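Local coordinates for DNA repair protein XRCC1 (Mus musculus, PDB 3PC6) that serves as a scaffold in DNA single-strand break repair, assembling repair complexes and binding poly-ADP-ribose chains, this portion being its second BRCT domain, at residues L86-H89 / Q90-G93. Residues are numbered along the deposited sequence; the frame is centred on the assembly and turned at random. Where two conformers were deposited one is given.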
ATOM      1  N   LEU B  86      14.913 -10.338  -2.904  1.00 24.76           N
ATOM      2  CA  LEU B  86      13.938 -11.407  -2.720  1.00 25.85           C
ATOM      3  C   LEU B  86      14.566 -12.642  -2.088  1.00 25.53           C
ATOM      4  O   LEU B  86      15.308 -13.368  -2.748  1.00 39.92           O
ATOM      5  CB  LEU B  86      13.314 -11.789  -4.059  1.00 22.29           C
ATOM      6  CG  LEU B  86      12.281 -12.909  -4.024  1.00 28.83           C
ATOM      7  CD1 LEU B  86      11.058 -12.463  -3.223  1.00 24.39           C
ATOM      8  CD2 LEU B  86      11.883 -13.314  -5.436  1.00 23.75           C
ATOM      9  N   LEU B  87      14.271 -12.886  -0.813  1.00 22.58           N
ATOM     10  CA  LEU B  87      14.755 -14.098  -0.156  1.00 23.76           C
ATOM     11  C   LEU B  87      13.797 -15.271  -0.407  1.00 25.71           C
ATOM     12  O   LEU B  87      12.621 -15.062  -0.724  1.00 19.58           O
ATOM     13  CB  LEU B  87      14.929 -13.848   1.343  1.00 26.00           C
ATOM     14  CG  LEU B  87      15.775 -12.621   1.693  1.00 31.73           C
ATOM     15  CD1 LEU B  87      15.644 -12.255   3.168  1.00 25.21           C
ATOM     16  CD2 LEU B  87      17.229 -12.861   1.317  1.00 39.06           C
ATOM     17  N   PRO B  88      14.296 -16.515  -0.280  1.00 25.46           N
ATOM     18  CA  PRO B  88      13.419 -17.683  -0.449  1.00 16.15           C
ATOM     19  C   PRO B  88      12.400 -17.785   0.685  1.00 17.27           C
ATOM     20  O   PRO B  88      12.789 -17.770   1.859  1.00 16.48           O
ATOM     21  CB  PRO B  88      14.388 -18.878  -0.380  1.00 25.36           C
ATOM     22  CG  PRO B  88      15.770 -18.296  -0.542  1.00 31.28           C
ATOM     23  CD  PRO B  88      15.696 -16.896  -0.015  1.00 31.80           C
ATOM     24  N   HIS B  89      11.120 -17.895   0.338  1.00 16.56           N
ATOM     25  CA  HIS B  89      10.052 -17.947   1.346  1.00 19.27           C
ATOM     26  C   HIS B  89      10.134 -19.219   2.177  1.00 16.14           C
ATOM     27  O   HIS B  89       9.648 -19.268   3.309  1.00 15.87           O
ATOM     28  CB  HIS B  89       8.682 -17.882   0.684  1.00 15.71           C
ATOM     29  CG  HIS B  89       8.437 -18.975  -0.311  1.00 22.22           C
ATOM     30  ND1 HIS B  89       7.843 -20.173   0.027  1.00 22.13           N
ATOM     31  CD2 HIS B  89       8.715 -19.053  -1.633  1.00 19.82           C
ATOM     32  CE1 HIS B  89       7.756 -20.938  -1.047  1.00 22.71           C
ATOM     33  NE2 HIS B  89       8.283 -20.284  -2.065  1.00 23.76           N
ATOM     34  N   GLN B  90      10.744 -20.255   1.614  1.00 16.67           N
ATOM     35  CA  GLN B  90      10.845 -21.541   2.310  1.00 14.44           C
ATOM     36  C   GLN B  90      11.510 -21.427   3.680  1.00 15.62           C
ATOM     37  O   GLN B  90      11.198 -22.189   4.597  1.00 16.41           O
ATOM     38  CB  GLN B  90      11.587 -22.583   1.457  1.00 17.15           C
ATOM     39  CG  GLN B  90      10.849 -23.017   0.202  1.00 17.27           C
ATOM     40  CD  GLN B  90      11.222 -22.176  -0.994  1.00 21.15           C
ATOM     41  OE1 GLN B  90      11.596 -21.007  -0.852  1.00 21.81           O
ATOM     42  NE2 GLN B  90      11.120 -22.755  -2.186  1.00 17.42           N
ATOM     43  N   LEU B  91      12.419 -20.465   3.803  0.50 14.46           N
ATOM     44  CA  LEU B  91      13.145 -20.227   5.046  0.50 19.52           C
ATOM     45  C   LEU B  91      12.232 -19.699   6.148  0.50 18.09           C
ATOM     46  O   LEU B  91      12.632 -19.628   7.311  0.50 18.69           O
ATOM     47  CB  LEU B  91      14.284 -19.231   4.810  0.50 20.41           C
ATOM     48  CG  LEU B  91      15.440 -19.714   3.934  0.50 25.18           C
ATOM     49  CD1 LEU B  91      16.329 -18.549   3.513  0.50 25.82           C
ATOM     50  CD2 LEU B  91      16.242 -20.775   4.676  0.50 24.16           C
ATOM     51  N   TYR B  92      11.010 -19.332   5.770  1.00 16.53           N
ATOM     52  CA  TYR B  92      10.045 -18.734   6.690  1.00 14.72           C
ATOM     53  C   TYR B  92       8.679 -19.392   6.562  1.00 18.61           C
ATOM     54  O   TYR B  92       7.655 -18.814   6.940  1.00 18.26           O
ATOM     55  CB  TYR B  92       9.925 -17.228   6.386  1.00 15.32           C
ATOM     56  CG  TYR B  92      11.256 -16.512   6.393  1.00 18.24           C
ATOM     57  CD1 TYR B  92      11.801 -16.038   7.583  1.00 21.85           C
ATOM     58  CD2 TYR B  92      11.974 -16.317   5.218  1.00 16.81           C
ATOM     59  CE1 TYR B  92      13.025 -15.390   7.603  1.00 20.59           C
ATOM     60  CE2 TYR B  92      13.201 -15.671   5.230  1.00 18.74           C
ATOM     61  CZ  TYR B  92      13.719 -15.211   6.432  1.00 26.72           C
ATOM     62  OH  TYR B  92      14.930 -14.560   6.470  1.00 27.88           O
ATOM     63  N   GLY B  93       8.664 -20.606   6.027  1.00 15.55           N
ATOM     64  CA  GLY B  93       7.428 -21.313   5.781  1.00 12.80           C
ATOM     65  C   GLY B  93       6.619 -21.628   7.022  1.00 17.08           C
ATOM     66  O   GLY B  93       7.140 -21.697   8.144  1.00 13.51           O
TER
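Gln90 lays its terminal amide over one face of the His89 imidazole: the two planes lie 9° apart, and OE1 of Gln90 lies over the centre of the His89 ring, 3.5 Å above its plane. CG of Gln90 adds a CH-pi contact, 4.3 Å from the centroid of the same ring. Around the ring of Tyr92, the carbonyl oxygens of His89 and Pro88 lie at the edge, near its plane, the latter 3.7 Å from CD2 of Tyr92. A bend at chi2 of Gln90 (92°) folds the amide back over its neighbour, whose chi1 of 58° stands the ring beside the Gln90 backbone N. Tyr92 N donates a hydrogen bond to His89 O (2.8 Å) from above the carbonyl plane, and Leu91 N gives a weak one to Pro88 O. Alongside, CD of Pro88 meets CD1 of Leu91 at 3.9 Å. His89 also packs edge-to-face against Phe48, and the rings of Tyr92 and Trp76 meet at an incline. Replacing His89 by alanine would probably leave the Gln90 amide without its stacking surface and free to turn, and take the edge-to-face partner from Phe48. The i-to-i+3 bonds define a short 3-10 turn following helix 75-83, which packs against that helix and strand 70-72 of the BRCT fold.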